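Insect fatty acid binding protein (Manduca sexta, PDB 1MDC) binds fatty acids, one molecule to each protein, inside a beta-barrel that encloses the hydrophobic ligand. Local coordinates at residues V80-T85 with V91-K96; Q31-D36 with I74-S79; D17-S22 with A102-E107. All coordinates share one frame; numbering follows the deposited sequence. Where two conformers were deposited one is given.

Contact 1: residues V80-T85 with V91-K96. With SO4 (sulfate ion), chain B.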
loop_
_atom_site.group_PDB
_atom_site.type_symbol
_atom_site.label_atom_id
_atom_site.label_comp_id
_atom_site.label_asym_id
_atom_site.label_seq_id
_atom_site.Cartn_x
_atom_site.Cartn_y
_atom_site.Cartn_z
ATOM N N VAL A 80 10.428 2.576 -6.553
ATOM C CA VAL A 80 9.524 3.647 -6.945
ATOM C C VAL A 80 9.842 4.942 -6.193
ATOM O O VAL A 80 10.730 4.998 -5.347
ATOM C CB VAL A 80 8.064 3.251 -6.534
ATOM C CG1 VAL A 80 7.677 1.920 -7.223
ATOM C CG2 VAL A 80 7.934 3.099 -4.979
ATOM N N LYS A 81 9.104 5.987 -6.516
ATOM C CA LYS A 81 9.216 7.260 -5.857
ATOM C C LYS A 81 7.862 7.234 -5.099
ATOM O O LYS A 81 6.813 7.100 -5.741
ATOM C CB LYS A 81 9.221 8.452 -6.755
ATOM C CG LYS A 81 9.556 9.669 -5.977
ATOM C CD LYS A 81 11.047 9.737 -5.754
ATOM C CE LYS A 81 11.655 10.923 -6.454
ATOM N NZ LYS A 81 13.087 10.774 -6.604
ATOM N N SER A 82 7.823 7.316 -3.759
ATOM C CA SER A 82 6.516 7.275 -3.074
ATOM C C SER A 82 6.206 8.633 -2.466
ATOM O O SER A 82 7.114 9.402 -2.175
ATOM C CB SER A 82 6.564 6.283 -1.832
ATOM O OG SER A 82 6.530 4.920 -2.100
ATOM N N MET A 83 4.939 8.927 -2.259
ATOM C CA MET A 83 4.550 10.172 -1.637
ATOM C C MET A 83 3.280 9.888 -0.858
ATOM O O MET A 83 2.282 9.485 -1.452
ATOM C CB MET A 83 4.367 11.395 -2.577
ATOM C CG MET A 83 4.334 12.710 -1.828
ATOM S SD MET A 83 2.629 13.197 -1.715
ATOM C CE MET A 83 2.536 14.265 -3.102
ATOM N N TYR A 84 3.284 10.060 0.458
ATOM C CA TYR A 84 2.060 9.800 1.161
ATOM C C TYR A 84 1.521 11.137 1.655
ATOM O O TYR A 84 2.294 12.011 2.011
ATOM C CB TYR A 84 2.283 9.020 2.448
ATOM C CG TYR A 84 2.691 7.577 2.385
ATOM C CD1 TYR A 84 4.000 7.225 2.007
ATOM C CD2 TYR A 84 1.762 6.586 2.709
ATOM C CE1 TYR A 84 4.359 5.894 1.982
ATOM C CE2 TYR A 84 2.103 5.260 2.661
ATOM C CZ TYR A 84 3.432 4.918 2.305
ATOM O OH TYR A 84 3.796 3.587 2.291
ATOM N N THR A 85 0.196 11.274 1.663
ATOM C CA THR A 85 -0.561 12.434 2.135
ATOM C C THR A 85 -1.404 11.840 3.258
ATOM O O THR A 85 -2.147 10.889 2.983
ATOM C CB THR A 85 -1.550 12.960 1.087
ATOM O OG1 THR A 85 -0.727 13.556 0.100
ATOM C CG2 THR A 85 -2.342 14.041 1.762
ATOM N N VAL A 91 -5.338 8.083 4.175
ATOM C CA VAL A 91 -3.918 8.169 3.868
ATOM C C VAL A 91 -3.818 7.831 2.371
ATOM O O VAL A 91 -4.300 6.770 2.000
ATOM C CB VAL A 91 -3.199 7.079 4.678
ATOM C CG1 VAL A 91 -1.707 7.133 4.305
ATOM C CG2 VAL A 91 -3.322 7.466 6.172
ATOM N N THR A 92 -3.246 8.700 1.525
ATOM C CA THR A 92 -3.157 8.408 0.101
ATOM C C THR A 92 -1.720 8.233 -0.244
ATOM O O THR A 92 -0.911 9.082 0.071
ATOM C CB THR A 92 -3.674 9.616 -0.676
ATOM O OG1 THR A 92 -5.020 9.846 -0.285
ATOM C CG2 THR A 92 -3.706 9.366 -2.166
ATOM N N HIS A 93 -1.402 7.132 -0.876
ATOM C CA HIS A 93 -0.030 6.883 -1.260
ATOM C C HIS A 93 0.050 6.921 -2.756
ATOM O O HIS A 93 -0.606 6.095 -3.379
ATOM C CB HIS A 93 0.245 5.433 -0.851
ATOM C CG HIS A 93 1.636 4.932 -0.978
ATOM N ND1 HIS A 93 2.011 3.599 -0.531
ATOM C CD2 HIS A 93 2.705 5.541 -1.492
ATOM C CE1 HIS A 93 3.311 3.517 -0.770
ATOM N NE2 HIS A 93 3.766 4.608 -1.354
ATOM N N VAL A 94 0.807 7.866 -3.314
ATOM C CA VAL A 94 0.934 7.965 -4.752
ATOM C C VAL A 94 2.272 7.366 -5.077
ATOM O O VAL A 94 3.237 7.719 -4.399
ATOM C CB VAL A 94 0.895 9.388 -5.290
ATOM C CG1 VAL A 94 1.044 9.415 -6.839
ATOM C CG2 VAL A 94 -0.339 10.106 -4.776
ATOM N N VAL A 95 2.351 6.473 -6.071
ATOM C CA VAL A 95 3.666 5.908 -6.338
ATOM C C VAL A 95 3.985 6.066 -7.793
ATOM O O VAL A 95 3.094 5.865 -8.607
ATOM C CB VAL A 95 3.805 4.435 -5.917
ATOM C CG1 VAL A 95 3.443 4.217 -4.445
ATOM C CG2 VAL A 95 2.877 3.616 -6.754
ATOM N N LYS A 96 5.229 6.426 -8.114
ATOM C CA LYS A 96 5.629 6.604 -9.524
ATOM C C LYS A 96 6.719 5.601 -9.841
ATOM O O LYS A 96 7.739 5.596 -9.182
ATOM C CB LYS A 96 6.082 8.082 -9.888
ATOM C CG LYS A 96 6.804 8.272 -11.222
ATOM C CD LYS A 96 6.287 7.375 -12.316
ATOM C CE LYS A 96 7.115 7.634 -13.534
ATOM N NZ LYS A 96 6.520 7.055 -14.717
HETATM S S SO4 B . 1.028 1.209 1.783
HETATM O O1 SO4 B . 1.114 2.427 2.597
HETATM O O2 SO4 B . 0.127 0.264 2.409
HETATM O O3 SO4 B . 0.480 1.504 0.452
HETATM O O4 SO4 B . 2.385 0.602 1.672
HETATM O O HOH W 1 -5.091 11.562 1.804
#
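Strands 78-87 and 90-97 form a beta hairpin in the wall of the fatty-acid-binding protein barrel, and Tyr-84 and His-93, a non-hydrogen-bonded pair, stack on its inner surface. The two strands run antiparallel, tied by paired backbone bonds at Lys-81 with Lys-96, Met-83 with Val-94 and Thr-85 with Thr-92. Residues alternate as a barrel wall requires: Ser-82, Tyr-84, His-93 and Val-95 turn inward, where Val-95 touches the bound palmitate, whereas Lys-81, Met-83, Thr-92 and Lys-96 lie on the other side, Lys-81 NZ pairing with Asp-71.

The two rings meet face to face, centroids 3.8 Å apart and planes inclined by 20°. CZ of Tyr-84 sits over the middle of the imidazole, while CG of His-93 lies nearer the rim of the phenol. Tyr-84 owes this position to its CG standing anti to the carbonyl carbon (chi1 -70°), which brings the ring over toward His-93 and Val-91, with CD2 3.9 Å from Val-91 CG1. Both imidazole nitrogens act as donors. NE2 of His-93 gives an in-plane bond of 2.9 Å to Ser-82 OG, a hydroxyl small enough to fit beside the ring and bonded also to Asp-72. ND1, on the other side of CE1, donates to a sulfate probably taken from the crystallisation liquor. Two donated protons and a nearby anion would favour a positively charged ring. A leucine in place of His-93 would probably leave Ser-82 OG without this donor and the sulfate one donor short, and cost the Tyr-84 ring its flat aromatic partner on this face. The bond from His-93 ND1 to sulfate O3 is short and nearly straight, 2.8 Å with 173° at the hydrogen.

Contact 2: residues Q31-D36 with I74-S79; sequences QALVSD and IGAGDS. Unlike the reference sequence in segment 74-79: Asp-78 (reference Glu).
The flat peptide joining Gly-75 to Ala-76 has a methyl group of Leu-33 over one face: CD2 stands off the plane on the side of the peptide where Gly-75 CA and Ala-76 N lie, 4.2 Å from Ala-76 N. Asp-78 OD2 lies off the same plane on the opposite side, where it accepts the N-H of Ala-76 at 3.3 Å. That bond is long and bent, 137° at the hydrogen, and reaches OD2 on its anti side, 33° out of the carboxylate plane. It braces the turn from within, while two backbone bonds between Ile-74 and Asp-78 close the base. Leu-33 holds its CG anti to the carbonyl carbon (chi1 -70°), which points the branched end out from the helix; CG comes within 4.3 Å of Ala-76 CB, and CD2 within 4.1 Å of Gly-75 CA. Small residues suit this place. A side chain on Gly-75 would strike the Asp-78 carboxylate, and its positive phi also favours glycine. Gly-77 forms a G1 beta bulge with Asp-78, both facing Ile-74.

The contact is thin and apolar, consistent with the portal region of fatty-acid-binding proteins. Ile-74 touches the palmitate inside, Asp-36 OD1 takes a bond from Gly-56 N, and Leu-33 packs against Leu-20, so helix 27-35 touches both helix 16-21 and the turn joining strands 70-74 and 78-87.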
loop_
_atom_site.group_PDB
_atom_site.type_symbol
_atom_site.label_atom_id
_atom_site.label_comp_id
_atom_site.label_asym_id
_atom_site.label_seq_id
_atom_site.Cartn_x
_atom_site.Cartn_y
_atom_site.Cartn_z
ATOM N N GLN A 31 2.325 -13.932 -8.715
ATOM C CA GLN A 31 1.850 -15.043 -7.904
ATOM C C GLN A 31 2.176 -14.852 -6.413
ATOM O O GLN A 31 1.370 -15.127 -5.522
ATOM C CB GLN A 31 2.419 -16.407 -8.451
ATOM C CG GLN A 31 2.000 -17.710 -7.692
ATOM C CD GLN A 31 2.726 -18.976 -8.199
ATOM O OE1 GLN A 31 3.958 -19.007 -8.368
ATOM N NE2 GLN A 31 1.971 -20.042 -8.454
ATOM N N ALA A 32 3.380 -14.391 -6.129
ATOM C CA ALA A 32 3.756 -14.192 -4.760
ATOM C C ALA A 32 2.902 -13.097 -4.135
ATOM O O ALA A 32 2.399 -13.231 -3.026
ATOM C CB ALA A 32 5.250 -13.872 -4.655
ATOM N N LEU A 33 2.716 -11.992 -4.840
ATOM C CA LEU A 33 1.915 -10.915 -4.270
ATOM C C LEU A 33 0.475 -11.276 -4.017
ATOM O O LEU A 33 -0.120 -10.894 -3.002
ATOM C CB LEU A 33 2.010 -9.598 -5.051
ATOM C CG LEU A 33 3.399 -8.979 -4.882
ATOM C CD1 LEU A 33 3.534 -7.876 -5.936
ATOM C CD2 LEU A 33 3.522 -8.347 -3.478
ATOM N N VAL A 34 -0.111 -12.014 -4.948
ATOM C CA VAL A 34 -1.502 -12.374 -4.765
ATOM C C VAL A 34 -1.685 -13.395 -3.668
ATOM O O VAL A 34 -2.757 -13.526 -3.106
ATOM C CB VAL A 34 -2.353 -12.746 -6.013
ATOM C CG1 VAL A 34 -2.111 -11.827 -7.176
ATOM C CG2 VAL A 34 -2.275 -14.182 -6.393
ATOM N N SER A 35 -0.649 -14.134 -3.361
ATOM C CA SER A 35 -0.822 -15.147 -2.327
ATOM C C SER A 35 -0.488 -14.576 -0.927
ATOM O O SER A 35 -0.740 -15.240 0.084
ATOM C CB SER A 35 0.063 -16.376 -2.548
ATOM O OG SER A 35 1.421 -16.042 -2.276
ATOM N N ASP A 36 0.100 -13.385 -0.880
ATOM C CA ASP A 36 0.491 -12.810 0.410
ATOM C C ASP A 36 -0.655 -12.562 1.372
ATOM O O ASP A 36 -1.783 -12.383 0.943
ATOM C CB ASP A 36 1.053 -11.411 0.023
ATOM C CG ASP A 36 1.869 -10.618 1.021
ATOM O OD1 ASP A 36 2.357 -11.344 1.965
ATOM O OD2 ASP A 36 2.077 -9.423 0.903
ATOM N N ILE A 74 8.813 -1.109 -2.713
ATOM C CA ILE A 74 7.581 -1.706 -2.226
ATOM C C ILE A 74 7.247 -3.019 -2.926
ATOM O O ILE A 74 7.896 -3.428 -3.901
ATOM C CB ILE A 74 6.428 -0.714 -2.468
ATOM C CG1 ILE A 74 6.278 -0.443 -3.934
ATOM C CG2 ILE A 74 6.656 0.630 -1.726
ATOM C CD1 ILE A 74 4.886 0.115 -4.260
ATOM N N GLY A 75 6.212 -3.694 -2.440
ATOM C CA GLY A 75 5.842 -4.933 -3.078
ATOM C C GLY A 75 6.930 -5.961 -2.965
ATOM O O GLY A 75 7.473 -6.198 -1.902
ATOM N N ALA A 76 7.244 -6.576 -4.071
ATOM C CA ALA A 76 8.259 -7.584 -4.053
ATOM C C ALA A 76 9.518 -7.072 -4.681
ATOM O O ALA A 76 10.011 -7.637 -5.636
ATOM C CB ALA A 76 7.744 -8.806 -4.808
ATOM N N GLY A 77 10.013 -5.982 -4.131
ATOM C CA GLY A 77 11.236 -5.350 -4.587
ATOM C C GLY A 77 11.152 -4.304 -5.682
ATOM O O GLY A 77 12.175 -4.059 -6.322
ATOM N N ASP A 78 9.988 -3.682 -5.900
ATOM C CA ASP A 78 9.829 -2.687 -6.948
ATOM C C ASP A 78 10.326 -1.320 -6.530
ATOM O O ASP A 78 9.934 -0.846 -5.480
ATOM C CB ASP A 78 8.319 -2.683 -7.337
ATOM C CG ASP A 78 7.845 -4.131 -7.624
ATOM O OD1 ASP A 78 8.268 -4.541 -8.774
ATOM O OD2 ASP A 78 7.178 -4.873 -6.871
ATOM N N SER A 79 11.177 -0.715 -7.359
ATOM C CA SER A 79 11.735 0.611 -7.063
ATOM C C SER A 79 10.786 1.697 -7.463
ATOM O O SER A 79 10.379 1.751 -8.602
ATOM C CB SER A 79 13.038 0.911 -7.837
ATOM O OG SER A 79 13.977 -0.120 -7.486
#

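Contact 3: residues D17-S22 with A102-E107; sequences DGFLKS and ATFKKE. With SO4 (sulfate ion), chain B.
Helix 16-21, the first of the two helices that lid the fatty-acid-binding protein barrel, sends Phe-19 inward against Ala-102 and Phe-104 of strand 100-109. The segment begins with Asp-17, whose OD2 forms a salt bridge of 2.6 Å with Lys-21 NZ one turn later, a pairing that suits the outer side of the helix. Gly-18 contributes its carbonyl, which accepts the backbone N of Ser-22.

Phe-19 carries the contact. Its CG lies anti to the backbone N (chi1 162°), and the ring thereby reaches down to the strand. Ala-102 CB meets the ring at its edge, 3.9 Å from Phe-19 CE1; a residue as small as alanine lets the aromatic group come this close to the barrel wall. The far corner of the ring, CZ, lies 3.9 Å from Phe-104 CE1. The two phenyl planes are steeply inclined, at 80°, but the approach is oblique, with centroids 6.0 Å apart. Ile-117 touches both phenyl rings. Phe-19 and Ala-102 also touch the palmitate, so this greasy surface both seats the helix and borders the ligand.

Leu-20 faces the second helix instead, packing on Ile-30 and Val-34. At the end of the segment, Ser-22 OG bonds back to Phe-19 O at 2.7 Å and also bonds Ser-119 OG of strand 112-119.

Further along the strand, buried Lys-106 supplies positive charge within the barrel; it touches the palmitate and bonds Gln-40, a residue that binds hexadecanoate. Its chain bends at chi3 (57°), bringing NZ to the sulfate, where it grips two oxygens: Lys-106 NZ is 2.7 Å from O1 and 2.8 Å from O2.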
loop_
_atom_site.group_PDB
_atom_site.type_symbol
_atom_site.label_atom_id
_atom_site.label_comp_id
_atom_site.label_asym_id
_atom_site.label_seq_id
_atom_site.Cartn_x
_atom_site.Cartn_y
_atom_site.Cartn_z
ATOM N N ASP A 17 -5.127 -8.990 -9.056
ATOM C CA ASP A 17 -4.299 -9.562 -10.105
ATOM C C ASP A 17 -4.278 -8.662 -11.344
ATOM O O ASP A 17 -3.274 -8.477 -12.028
ATOM C CB ASP A 17 -4.870 -10.956 -10.434
ATOM C CG ASP A 17 -4.076 -11.678 -11.525
ATOM O OD1 ASP A 17 -3.091 -12.394 -11.055
ATOM O OD2 ASP A 17 -4.320 -11.632 -12.721
ATOM N N GLY A 18 -5.431 -8.076 -11.637
ATOM C CA GLY A 18 -5.597 -7.187 -12.773
ATOM C C GLY A 18 -4.738 -5.984 -12.633
ATOM O O GLY A 18 -4.095 -5.536 -13.577
ATOM N N PHE A 19 -4.719 -5.455 -11.422
ATOM C CA PHE A 19 -3.889 -4.299 -11.201
ATOM C C PHE A 19 -2.401 -4.664 -11.362
ATOM O O PHE A 19 -1.640 -3.898 -11.931
ATOM C CB PHE A 19 -4.053 -3.728 -9.719
ATOM C CG PHE A 19 -2.919 -2.825 -9.328
ATOM C CD1 PHE A 19 -2.803 -1.545 -9.859
ATOM C CD2 PHE A 19 -1.967 -3.257 -8.424
ATOM C CE1 PHE A 19 -1.756 -0.709 -9.491
ATOM C CE2 PHE A 19 -0.887 -2.426 -8.057
ATOM C CZ PHE A 19 -0.784 -1.163 -8.579
ATOM N N LEU A 20 -1.962 -5.812 -10.844
ATOM C CA LEU A 20 -0.549 -6.166 -10.957
ATOM C C LEU A 20 -0.122 -6.392 -12.398
ATOM O O LEU A 20 1.023 -6.122 -12.777
ATOM C CB LEU A 20 -0.268 -7.378 -10.136
ATOM C CG LEU A 20 -0.465 -7.106 -8.633
ATOM C CD1 LEU A 20 -0.413 -8.406 -7.891
ATOM C CD2 LEU A 20 0.619 -6.215 -8.086
ATOM N N LYS A 21 -1.054 -6.889 -13.213
ATOM C CA LYS A 21 -0.747 -7.127 -14.625
ATOM C C LYS A 21 -0.478 -5.797 -15.306
ATOM O O LYS A 21 0.425 -5.618 -16.102
ATOM C CB LYS A 21 -1.818 -7.913 -15.402
ATOM C CG LYS A 21 -1.855 -9.392 -14.990
ATOM C CD LYS A 21 -3.144 -10.032 -15.494
ATOM C CE LYS A 21 -3.186 -11.525 -15.435
ATOM N NZ LYS A 21 -4.577 -11.974 -15.287
ATOM N N SER A 22 -1.282 -4.822 -14.971
ATOM C CA SER A 22 -1.141 -3.502 -15.541
ATOM C C SER A 22 0.156 -2.848 -15.135
ATOM O O SER A 22 0.556 -1.828 -15.705
ATOM C CB SER A 22 -2.343 -2.637 -15.119
ATOM O OG SER A 22 -2.056 -1.975 -13.835
ATOM N N ALA A 102 0.537 4.927 -9.753
ATOM C CA ALA A 102 -0.582 4.231 -9.165
ATOM C C ALA A 102 -0.951 4.999 -7.900
ATOM O O ALA A 102 -0.092 5.687 -7.306
ATOM C CB ALA A 102 -0.251 2.812 -8.775
ATOM N N THR A 103 -2.223 4.876 -7.490
ATOM C CA THR A 103 -2.727 5.548 -6.296
ATOM C C THR A 103 -3.332 4.516 -5.377
ATOM O O THR A 103 -4.130 3.698 -5.790
ATOM C CB THR A 103 -3.819 6.594 -6.704
ATOM O OG1 THR A 103 -3.153 7.601 -7.422
ATOM C CG2 THR A 103 -4.429 7.248 -5.489
ATOM N N PHE A 104 -2.943 4.524 -4.124
ATOM C CA PHE A 104 -3.494 3.580 -3.169
ATOM C C PHE A 104 -4.176 4.465 -2.119
ATOM O O PHE A 104 -3.482 5.136 -1.356
ATOM C CB PHE A 104 -2.432 2.739 -2.450
ATOM C CG PHE A 104 -1.475 2.066 -3.419
ATOM C CD1 PHE A 104 -1.831 0.969 -4.124
ATOM C CD2 PHE A 104 -0.166 2.586 -3.551
ATOM C CE1 PHE A 104 -0.904 0.365 -5.011
ATOM C CE2 PHE A 104 0.755 2.000 -4.403
ATOM C CZ PHE A 104 0.365 0.894 -5.144
ATOM N N LYS A 105 -5.519 4.506 -2.116
ATOM C CA LYS A 105 -6.311 5.324 -1.184
ATOM C C LYS A 105 -6.660 4.451 0.028
ATOM O O LYS A 105 -7.405 3.470 -0.102
ATOM C CB LYS A 105 -7.510 5.969 -1.911
ATOM C CG LYS A 105 -8.280 7.046 -1.086
ATOM C CD LYS A 105 -9.546 7.506 -1.844
ATOM C CE LYS A 105 -10.804 8.017 -1.096
ATOM N NZ LYS A 105 -11.322 9.296 -1.621
ATOM N N LYS A 106 -6.085 4.786 1.197
ATOM C CA LYS A 106 -6.324 3.987 2.396
ATOM C C LYS A 106 -7.291 4.686 3.327
ATOM O O LYS A 106 -6.975 5.724 3.858
ATOM C CB LYS A 106 -4.992 3.812 3.086
ATOM C CG LYS A 106 -3.913 3.367 2.115
ATOM C CD LYS A 106 -2.490 3.108 2.682
ATOM C CE LYS A 106 -2.368 2.098 3.794
ATOM N NZ LYS A 106 -0.969 2.022 4.312
ATOM N N GLU A 107 -8.466 4.116 3.504
ATOM C CA GLU A 107 -9.471 4.709 4.359
ATOM C C GLU A 107 -9.696 3.898 5.612
ATOM O O GLU A 107 -10.099 2.747 5.545
ATOM C CB GLU A 107 -10.791 4.876 3.577
ATOM C CG GLU A 107 -10.712 5.892 2.410
ATOM C CD GLU A 107 -12.014 5.921 1.639
ATOM O OE1 GLU A 107 -12.338 5.047 0.857
ATOM O OE2 GLU A 107 -12.795 6.911 1.943
HETATM S S SO4 B . 1.028 1.209 1.783
HETATM O O1 SO4 B . 1.114 2.427 2.597
HETATM O O2 SO4 B . 0.127 0.264 2.409
HETATM O O3 SO4 B . 0.480 1.504 0.452
HETATM O O4 SO4 B . 2.385 0.602 1.672
#

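In the fold
Leaving the first strand, the chain enters helix 16-21, where the widest loop opens; contact 3 closes it only at strand 100-109. Both other contacts fall within that span. Helix 27-35 follows, and contact 2 closes the next loop after four strands, at the turn before strand 78-87. Contact 1 then pairs that strand with the one after it, a short hairpin that follows contact 2 in series, so no loops cross. Contacts 2 and 3 hold the two lid helices to separate parts of the barrel, and the helices pack on each other. Contacts 1 and 3 lie on adjacent strands, 90-97 and 100-109, and both touch the same sulfate.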